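Side-chain contacts in Phi class glutathione transferase GSTF1 (Populus tremula x Populus tremuloides, PDB 4RI6), which probably catalyses the transfer of glutathione to electrophilic substrates, RX, giving an S-substituted glutathione, a halide anion and a proton: residues T6-P11 with P45-I50; E104-T109 with L167-N172; S114-H119 with K134-K139. All blocks are in the same frame, centred on the assembly; numbering follows the deposited sequence.

Contact 1 of 3, residues T6-P11 with P45-I50; sequences TIYGPP and PEYLKI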
loop_
_atom_site.group_PDB
_atom_site.type_symbol
_atom_site.label_atom_id
_atom_site.label_comp_id
_atom_site.label_asym_id
_atom_site.label_seq_id
_atom_site.Cartn_x
_atom_site.Cartn_y
_atom_site.Cartn_z
ATOM N N THR A 6 6.782 -1.428 21.783
ATOM C CA THR A 6 5.603 -2.210 22.115
ATOM C C THR A 6 4.818 -2.532 20.844
ATOM O O THR A 6 4.489 -1.633 20.079
ATOM C CB THR A 6 4.710 -1.433 23.084
ATOM O OG1 THR A 6 5.451 -1.120 24.278
ATOM C CG2 THR A 6 3.465 -2.222 23.441
ATOM N N ILE A 7 4.514 -3.809 20.637
ATOM C CA ILE A 7 3.727 -4.261 19.493
ATOM C C ILE A 7 2.467 -4.940 20.001
ATOM O O ILE A 7 2.539 -5.732 20.935
ATOM C CB ILE A 7 4.517 -5.254 18.608
ATOM C CG1 ILE A 7 5.889 -4.679 18.250
ATOM C CG2 ILE A 7 3.713 -5.643 17.379
ATOM C CD1 ILE A 7 5.851 -3.450 17.420
ATOM N N TYR A 8 1.333 -4.651 19.369
ATOM C CA TYR A 8 0.045 -5.239 19.730
ATOM C C TYR A 8 -0.412 -6.245 18.690
ATOM O O TYR A 8 -0.499 -5.914 17.493
ATOM C CB TYR A 8 -1.043 -4.162 19.853
ATOM C CG TYR A 8 -0.871 -3.218 21.005
ATOM C CD1 TYR A 8 0.048 -2.190 20.958
ATOM C CD2 TYR A 8 -1.640 -3.358 22.147
ATOM C CE1 TYR A 8 0.195 -1.316 22.026
ATOM C CE2 TYR A 8 -1.508 -2.495 23.210
ATOM C CZ TYR A 8 -0.584 -1.483 23.150
ATOM O OH TYR A 8 -0.454 -0.622 24.216
ATOM N N GLY A 9 -0.742 -7.449 19.141
ATOM C CA GLY A 9 -1.374 -8.436 18.280
ATOM C C GLY A 9 -0.745 -9.819 18.370
ATOM O O GLY A 9 0.343 -9.972 18.913
ATOM N N PRO A 10 -1.418 -10.835 17.806
ATOM C CA PRO A 10 -0.924 -12.220 17.848
ATOM C C PRO A 10 0.024 -12.556 16.704
ATOM O O PRO A 10 -0.174 -12.099 15.593
ATOM C CB PRO A 10 -2.198 -13.038 17.722
ATOM C CG PRO A 10 -3.065 -12.197 16.827
ATOM C CD PRO A 10 -2.726 -10.746 17.136
ATOM N N PRO A 11 1.031 -13.388 16.962
ATOM C CA PRO A 11 1.910 -13.724 15.841
ATOM C C PRO A 11 1.240 -14.527 14.708
ATOM O O PRO A 11 1.771 -14.520 13.602
ATOM C CB PRO A 11 3.031 -14.519 16.503
ATOM C CG PRO A 11 2.653 -14.736 17.878
ATOM C CD PRO A 11 1.559 -13.844 18.255
ATOM N N PRO A 45 -12.840 -1.067 23.325
ATOM C CA PRO A 45 -12.726 0.376 23.121
ATOM C C PRO A 45 -11.373 0.945 23.514
ATOM O O PRO A 45 -10.939 1.947 22.931
ATOM C CB PRO A 45 -13.822 0.950 24.027
ATOM C CG PRO A 45 -14.781 -0.153 24.204
ATOM C CD PRO A 45 -13.969 -1.399 24.213
ATOM N N GLU A 46 -10.716 0.337 24.490
ATOM C CA GLU A 46 -9.400 0.812 24.859
ATOM C C GLU A 46 -8.415 0.621 23.680
ATOM O O GLU A 46 -7.606 1.515 23.379
ATOM C CB GLU A 46 -8.906 0.093 26.103
ATOM C CG GLU A 46 -7.615 0.664 26.640
ATOM C CD GLU A 46 -7.758 2.106 27.067
ATOM O OE1 GLU A 46 -8.911 2.573 27.238
ATOM O OE2 GLU A 46 -6.710 2.773 27.221
ATOM N N TYR A 47 -8.500 -0.523 23.002
ATOM C CA TYR A 47 -7.625 -0.805 21.866
ATOM C C TYR A 47 -7.997 0.054 20.642
ATOM O O TYR A 47 -7.117 0.491 19.904
ATOM C CB TYR A 47 -7.655 -2.300 21.507
ATOM C CG TYR A 47 -6.725 -2.585 20.356
ATOM C CD1 TYR A 47 -5.356 -2.462 20.513
ATOM C CD2 TYR A 47 -7.214 -2.887 19.098
ATOM C CE1 TYR A 47 -4.497 -2.667 19.456
ATOM C CE2 TYR A 47 -6.357 -3.079 18.016
ATOM C CZ TYR A 47 -5.004 -2.972 18.210
ATOM O OH TYR A 47 -4.136 -3.159 17.164
ATOM N N LEU A 48 -9.281 0.334 20.432
ATOM C CA LEU A 48 -9.656 1.155 19.278
ATOM C C LEU A 48 -9.118 2.580 19.384
ATOM O O LEU A 48 -9.021 3.280 18.362
ATOM C CB LEU A 48 -11.174 1.203 19.096
ATOM C CG LEU A 48 -11.833 -0.018 18.455
ATOM C CD1 LEU A 48 -13.341 0.158 18.508
ATOM C CD2 LEU A 48 -11.381 -0.243 17.028
ATOM N N LYS A 49 -8.727 3.002 20.586
ATOM C CA LYS A 49 -8.074 4.296 20.760
ATOM C C LYS A 49 -6.711 4.344 20.083
ATOM O O LYS A 49 -6.263 5.415 19.678
ATOM C CB LYS A 49 -7.914 4.637 22.252
ATOM C CG LYS A 49 -9.194 5.091 22.944
ATOM C CD LYS A 49 -9.670 6.448 22.407
ATOM C CE LYS A 49 -8.837 7.642 22.909
ATOM N NZ LYS A 49 -9.455 8.323 24.095
ATOM N N ILE A 50 -6.051 3.190 19.947
ATOM C CA ILE A 50 -4.730 3.175 19.327
ATOM C C ILE A 50 -4.755 2.609 17.912
ATOM O O ILE A 50 -3.862 2.923 17.138
ATOM C CB ILE A 50 -3.708 2.417 20.181
ATOM C CG1 ILE A 50 -4.019 0.934 20.276
ATOM C CG2 ILE A 50 -3.663 2.992 21.590
ATOM C CD1 ILE A 50 -2.864 0.155 20.860
#
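In the thioredoxin-like N-terminal domain of this glutathione transferase, Tyr8 of strand 5-8, an inner strand of the mixed sheet, meets Tyr47 and Ile50 of the segment that carries the short helix 45-48. The contact is apolar and rests on three side chains. Ile50 reaches in with its terminal methyl alone: CD1 sits 3.5 Å from the centroid of the Tyr8 ring and only 8° off the ring normal, a well-centred CH-pi contact. All six ring carbons therefore lie at similar distances from this methyl, Tyr8 CE1 being 3.6 Å from Ile50 CD1. Chi1 of 66° sets Ile50 CG1 between its backbone N and carbonyl carbon, and from there the extended end of the chain arrives at about a right angle to the Tyr8 side chain. Tyr47 comes in at the root of Tyr8 instead. Its CE1 lies 3.8 Å from Tyr8 CB, and the two side chains overlap head to tail. The two ring planes make 45° and their centroids are 5.9 Å apart, an oblique pairing. Tyr47 CE1 also comes within 4.0 Å of Tyr8 CG, where the ring begins.

On the strand, Ile7 packs in the other direction, against helix 14-25. Around the contact, Tyr47 and Ile50 also rest on Ala58 of the neighbouring strand 58-60. Tyr47 packs on Val56, which binds glutathione, as does Gln42 close by; the side chain of Tyr47 itself is about 7 Å from a bound glutathione, a second-shell position. The phenol of Tyr47 is held by its OH, hydrogen-bonded to the carbonyl O of Gln55.

Contact 2 of 3, residues E104-T109 with L167-N172; sequences ETDGQT and LSHLPN
One face of the His169 imidazole is covered by Asp106: the carboxylate atom OD1 stands 4.3 Å above the ring plane, over its centre, and CB of the same aspartate makes an off-centre CH-pi contact, 4.1 Å from the ring centroid. The nearest pair is Asp106 CB with His169 CE1, 3.7 Å apart. Both ring nitrogens are engaged elsewhere, ND1 with the carbonyl O of Ala165 and NE2 with the hydroxyl of Tyr147, so the rotation of the ring is fixed. The rings of Phe110 and Tyr147 also meet the imidazole.

The Asp106 carboxylate is reached from Ser168 as well, whose OG donates to OD2 at 2.6 Å, arriving from above the carboxylate plane, 49° out of it. With CG anti to the backbone N (chi1 170°), Asp106 extends straight at the facing helix. The contact joins helices 93-122 and 164-179 in the buried core of the all-helical C-terminal domain of the glutathione transferase fold, just before the kink at Pro171 and Asn172.

OD2 of Asp106 also forms a salt bridge with NH2 of Arg70, a residue of the glutathione pocket, so two donors from different elements grip one buried oxygen. Arg18 of helix 14-25 bonds Ser168 OG through NE, while its NH2 makes a long, weak ion pair with Asp106 OD2.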
loop_
_atom_site.group_PDB
_atom_site.type_symbol
_atom_site.label_atom_id
_atom_site.label_comp_id
_atom_site.label_asym_id
_atom_site.label_seq_id
_atom_site.Cartn_x
_atom_site.Cartn_y
_atom_site.Cartn_z
ATOM N N GLU A 104 5.141 -1.689 -2.712
ATOM C CA GLU A 104 3.812 -1.277 -3.176
ATOM C C GLU A 104 3.172 -2.400 -3.993
ATOM O O GLU A 104 1.954 -2.575 -3.983
ATOM C CB GLU A 104 3.903 0.014 -3.999
ATOM C CG GLU A 104 4.134 1.231 -3.174
ATOM C CD GLU A 104 2.959 1.507 -2.257
ATOM O OE1 GLU A 104 1.813 1.402 -2.717
ATOM O OE2 GLU A 104 3.175 1.814 -1.072
ATOM N N THR A 105 3.980 -3.142 -4.744
ATOM C CA THR A 105 3.461 -4.289 -5.472
ATOM C C THR A 105 2.904 -5.337 -4.505
ATOM O O THR A 105 1.857 -5.918 -4.771
ATOM C CB THR A 105 4.555 -4.858 -6.411
ATOM O OG1 THR A 105 4.832 -3.858 -7.401
ATOM C CG2 THR A 105 4.102 -6.127 -7.114
ATOM N N ASP A 106 3.559 -5.559 -3.376
ATOM C CA ASP A 106 2.939 -6.372 -2.342
ATOM C C ASP A 106 1.594 -5.771 -1.918
ATOM O O ASP A 106 0.568 -6.439 -1.934
ATOM C CB ASP A 106 3.843 -6.524 -1.114
ATOM C CG ASP A 106 3.116 -7.162 0.045
ATOM O OD1 ASP A 106 2.537 -8.244 -0.168
ATOM O OD2 ASP A 106 3.091 -6.588 1.153
ATOM N N GLY A 107 1.597 -4.504 -1.535
ATOM C CA GLY A 107 0.395 -3.893 -1.002
ATOM C C GLY A 107 -0.797 -3.831 -1.938
ATOM O O GLY A 107 -1.942 -3.967 -1.493
ATOM N N GLN A 108 -0.535 -3.623 -3.227
ATOM C CA GLN A 108 -1.579 -3.389 -4.216
ATOM C C GLN A 108 -1.879 -4.540 -5.154
ATOM O O GLN A 108 -2.962 -4.604 -5.709
ATOM C CB GLN A 108 -1.197 -2.180 -5.077
ATOM C CG GLN A 108 -1.053 -0.889 -4.302
ATOM C CD GLN A 108 -2.303 -0.552 -3.521
ATOM O OE1 GLN A 108 -3.368 -0.461 -4.083
ATOM N NE2 GLN A 108 -2.181 -0.429 -2.218
ATOM N N THR A 109 -0.916 -5.440 -5.346
ATOM C CA THR A 109 -1.024 -6.437 -6.419
ATOM C C THR A 109 -1.001 -7.895 -5.907
ATOM O O THR A 109 -1.912 -8.670 -6.173
ATOM C CB THR A 109 0.101 -6.170 -7.447
ATOM O OG1 THR A 109 -0.064 -4.831 -7.930
ATOM C CG2 THR A 109 0.046 -7.167 -8.605
ATOM N N LEU A 167 10.549 -9.397 2.266
ATOM C CA LEU A 167 10.033 -9.649 3.603
ATOM C C LEU A 167 8.522 -9.526 3.624
ATOM O O LEU A 167 7.832 -10.375 4.189
ATOM C CB LEU A 167 10.685 -8.699 4.614
ATOM C CG LEU A 167 10.392 -8.921 6.094
ATOM C CD1 LEU A 167 11.478 -8.268 6.939
ATOM C CD2 LEU A 167 9.005 -8.384 6.491
ATOM N N SER A 168 8.002 -8.516 2.940
ATOM C CA SER A 168 6.589 -8.231 3.023
ATOM C C SER A 168 5.719 -9.339 2.398
ATOM O O SER A 168 4.522 -9.434 2.732
ATOM C CB SER A 168 6.319 -6.862 2.363
ATOM O OG SER A 168 5.099 -6.305 2.788
ATOM N N HIS A 169 6.320 -10.171 1.528
ATOM C CA HIS A 169 5.626 -11.311 0.915
ATOM C C HIS A 169 5.587 -12.564 1.796
ATOM O O HIS A 169 4.814 -13.483 1.539
ATOM C CB HIS A 169 6.266 -11.687 -0.417
ATOM C CG HIS A 169 6.043 -10.697 -1.503
ATOM N ND1 HIS A 169 6.714 -9.490 -1.579
ATOM C CD2 HIS A 169 5.194 -10.720 -2.559
ATOM C CE1 HIS A 169 6.279 -8.815 -2.630
ATOM N NE2 HIS A 169 5.355 -9.536 -3.240
ATOM N N LEU A 170 6.423 -12.597 2.824
ATOM C CA LEU A 170 6.529 -13.791 3.648
ATOM C C LEU A 170 5.207 -14.189 4.333
ATOM O O LEU A 170 4.865 -15.370 4.326
ATOM C CB LEU A 170 7.632 -13.617 4.698
ATOM C CG LEU A 170 9.055 -13.746 4.144
ATOM C CD1 LEU A 170 10.103 -13.245 5.141
ATOM C CD2 LEU A 170 9.349 -15.188 3.753
ATOM N N PRO A 171 4.454 -13.230 4.914
ATOM C CA PRO A 171 3.312 -13.724 5.713
ATOM C C PRO A 171 2.228 -14.448 4.904
ATOM O O PRO A 171 1.808 -15.540 5.295
ATOM C CB PRO A 171 2.769 -12.448 6.364
ATOM C CG PRO A 171 3.975 -11.553 6.459
ATOM C CD PRO A 171 4.740 -11.810 5.189
ATOM N N ASN A 172 1.788 -13.882 3.785
ATOM C CA ASN A 172 0.764 -14.562 3.005
ATOM C C ASN A 172 1.358 -15.744 2.261
ATOM O O ASN A 172 0.722 -16.789 2.128
ATOM C CB ASN A 172 0.073 -13.615 2.028
ATOM C CG ASN A 172 -0.901 -12.693 2.720
ATOM O OD1 ASN A 172 -1.334 -12.958 3.838
ATOM N ND2 ASN A 172 -1.269 -11.619 2.055
#

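Contact 3 of 3, residues S114-H119 with K134-K139; sequences SGDLVH and KKNVDK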
loop_
_atom_site.group_PDB
_atom_site.type_symbol
_atom_site.label_atom_id
_atom_site.label_comp_id
_atom_site.label_asym_id
_atom_site.label_seq_id
_atom_site.Cartn_x
_atom_site.Cartn_y
_atom_site.Cartn_z
ATOM N N SER A 114 -3.636 -12.861 -2.480
ATOM C CA SER A 114 -3.022 -13.814 -1.563
ATOM C C SER A 114 -3.658 -13.705 -0.183
ATOM O O SER A 114 -3.940 -14.715 0.448
ATOM C CB SER A 114 -1.498 -13.619 -1.484
ATOM O OG SER A 114 -1.142 -12.373 -0.909
ATOM N N GLY A 115 -3.888 -12.489 0.293
ATOM C CA GLY A 115 -4.539 -12.296 1.570
ATOM C C GLY A 115 -5.970 -12.805 1.615
ATOM O O GLY A 115 -6.418 -13.344 2.625
ATOM N N ASP A 116 -6.712 -12.628 0.530
ATOM C CA ASP A 116 -8.082 -13.133 0.499
ATOM C C ASP A 116 -8.105 -14.660 0.503
ATOM O O ASP A 116 -8.980 -15.265 1.118
ATOM C CB ASP A 116 -8.836 -12.609 -0.723
ATOM C CG ASP A 116 -9.138 -11.136 -0.639
ATOM O OD1 ASP A 116 -8.989 -10.545 0.457
ATOM O OD2 ASP A 116 -9.531 -10.572 -1.683
ATOM N N LEU A 117 -7.174 -15.280 -0.226
ATOM C CA LEU A 117 -7.040 -16.731 -0.177
ATOM C C LEU A 117 -6.709 -17.204 1.243
ATOM O O LEU A 117 -7.344 -18.124 1.756
ATOM C CB LEU A 117 -5.965 -17.198 -1.164
ATOM C CG LEU A 117 -6.345 -17.187 -2.643
ATOM C CD1 LEU A 117 -5.082 -17.395 -3.484
ATOM C CD2 LEU A 117 -7.386 -18.271 -2.928
ATOM N N VAL A 118 -5.722 -16.581 1.873
ATOM C CA VAL A 118 -5.359 -16.954 3.242
ATOM C C VAL A 118 -6.560 -16.832 4.164
ATOM O O VAL A 118 -6.823 -17.734 4.980
ATOM C CB VAL A 118 -4.180 -16.105 3.767
ATOM C CG1 VAL A 118 -3.984 -16.303 5.272
ATOM C CG2 VAL A 118 -2.920 -16.462 3.016
ATOM N N HIS A 119 -7.303 -15.736 4.041
ATOM C CA HIS A 119 -8.443 -15.545 4.911
ATOM C C HIS A 119 -9.525 -16.597 4.665
ATOM O O HIS A 119 -10.007 -17.226 5.598
ATOM C CB HIS A 119 -9.049 -14.154 4.755
ATOM C CG HIS A 119 -10.215 -13.957 5.654
ATOM N ND1 HIS A 119 -11.512 -14.156 5.245
ATOM C CD2 HIS A 119 -10.267 -13.716 6.983
ATOM C CE1 HIS A 119 -12.324 -13.963 6.268
ATOM N NE2 HIS A 119 -11.592 -13.703 7.337
ATOM N N LYS A 134 -11.015 -19.822 -6.914
ATOM C CA LYS A 134 -10.423 -19.917 -8.252
ATOM C C LYS A 134 -10.078 -18.527 -8.796
ATOM O O LYS A 134 -9.026 -18.334 -9.396
ATOM C CB LYS A 134 -11.342 -20.657 -9.230
ATOM C CG LYS A 134 -10.808 -20.611 -10.684
ATOM C CD LYS A 134 -11.723 -21.301 -11.685
ATOM C CE LYS A 134 -11.569 -20.715 -13.072
ATOM N NZ LYS A 134 -10.209 -20.960 -13.585
ATOM N N LYS A 135 -10.969 -17.569 -8.594
ATOM C CA LYS A 135 -10.737 -16.206 -9.068
ATOM C C LYS A 135 -9.444 -15.627 -8.489
ATOM O O LYS A 135 -8.650 -15.003 -9.210
ATOM C CB LYS A 135 -11.931 -15.329 -8.713
ATOM C CG LYS A 135 -11.889 -13.922 -9.251
ATOM C CD LYS A 135 -13.278 -13.279 -9.111
ATOM C CE LYS A 135 -13.251 -11.759 -9.262
ATOM N NZ LYS A 135 -12.448 -11.306 -10.428
ATOM N N ASN A 136 -9.226 -15.832 -7.191
ATOM C CA ASN A 136 -8.030 -15.285 -6.548
ATOM C C ASN A 136 -6.765 -16.086 -6.828
ATOM O O ASN A 136 -5.693 -15.507 -6.960
ATOM C CB ASN A 136 -8.271 -15.165 -5.046
ATOM C CG ASN A 136 -9.184 -14.007 -4.722
ATOM O OD1 ASN A 136 -9.096 -12.957 -5.373
ATOM N ND2 ASN A 136 -10.063 -14.186 -3.741
ATOM N N VAL A 137 -6.882 -17.411 -6.920
ATOM C CA VAL A 137 -5.784 -18.244 -7.400
ATOM C C VAL A 137 -5.333 -17.760 -8.768
ATOM O O VAL A 137 -4.148 -17.604 -9.003
ATOM C CB VAL A 137 -6.204 -19.724 -7.475
ATOM C CG1 VAL A 137 -5.234 -20.553 -8.314
ATOM C CG2 VAL A 137 -6.350 -20.306 -6.067
ATOM N N ASP A 138 -6.269 -17.532 -9.675
ATOM C CA ASP A 138 -5.891 -17.144 -11.027
ATOM C C ASP A 138 -5.233 -15.760 -11.035
ATOM O O ASP A 138 -4.287 -15.512 -11.776
ATOM C CB ASP A 138 -7.110 -17.161 -11.967
ATOM C CG ASP A 138 -7.588 -18.572 -12.317
ATOM O OD1 ASP A 138 -6.862 -19.564 -12.072
ATOM O OD2 ASP A 138 -8.707 -18.677 -12.877
ATOM N N LYS A 139 -5.759 -14.832 -10.246
ATOM C CA LYS A 139 -5.115 -13.522 -10.087
ATOM C C LYS A 139 -3.693 -13.653 -9.558
ATOM O O LYS A 139 -2.779 -13.002 -10.032
ATOM C CB LYS A 139 -5.921 -12.634 -9.138
ATOM C CG LYS A 139 -7.137 -12.023 -9.746
ATOM C CD LYS A 139 -7.791 -11.101 -8.743
ATOM C CE LYS A 139 -9.030 -10.417 -9.306
ATOM N NZ LYS A 139 -9.677 -9.595 -8.250
HETATM O O HOH W 1 -11.650 -11.938 -2.632
HETATM O O HOH W 2 -10.412 -16.153 -1.713
HETATM O O HOH W 3 -8.434 -10.587 -4.380
#
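Leu117 and Asn136 form the centre of this contact, with Leu117 CG 3.7 Å from Asn136 CB as the two side chains lie alongside, pointing opposite ways. Both leucine methyls continue to Val137: CD2 touches CG2 of Val137 at 3.9 Å, while CD1 lies nearest the Val137 backbone N. Chi1 of -75° brings Leu117 CG over Asn136 CB, and chi2 of 168° sets the two methyls against the facing helix.

Beside this apolar patch, Asp116 CB packs against Asn136 ND2 at 3.6 Å. The carboxylate and amide planes are tilted by 57°, and Asp116 OD2 and Asn136 ND2, 4.2 Å apart, make no direct hydrogen bond. Water joins them. Water 1 lies 2.7 Å from Asp116 OD2, to which it donates, and accepts from Asn136 ND2; water 3 donates both to that same OD2 and, over 2.7 Å, to Asn136 OD1. Water 2 accepts from ND2 as well and gives a weak bond to the Asp116 carbonyl O.

These residues belong to helices 93-122 and 130-150, neighbours in the helical C-terminal domain, whose short segments run roughly antiparallel at 142° with axes 9.2 Å apart. Ile133 and Leu140 of the second helix and Leu176 of helix 164-179 also touch Leu117, and Tyr184 and Leu185 pack on Val137.

With both amide ends engaged, the water bonds define which end of the Asn136 amide is nitrogen, and Asp116 is coupled to it through solvent at the exposed margin of the apolar seam.

In the fold
Contact 1 lies in the thioredoxin-like domain, some 22 Å and 27 Å, centre to centre, from contacts 2 and 3 of the helical domain. The latter two share helix 93-122 and are 13 Å apart; Asn172 of contact 2 reaches Ser114 of contact 3 through a weak hydrogen bond. Their chemistry follows their depth. Contact 2, close to the middle of the chain, buries a carboxylate and satisfies it with direct protein donors, near the dimer interface, to which Glu104 and Gln108 contribute. Contact 3 is apolar on its inner side and bridged by water at its exposed margin, whereas partly buried contact 1 relies on aromatic and methyl packing alone.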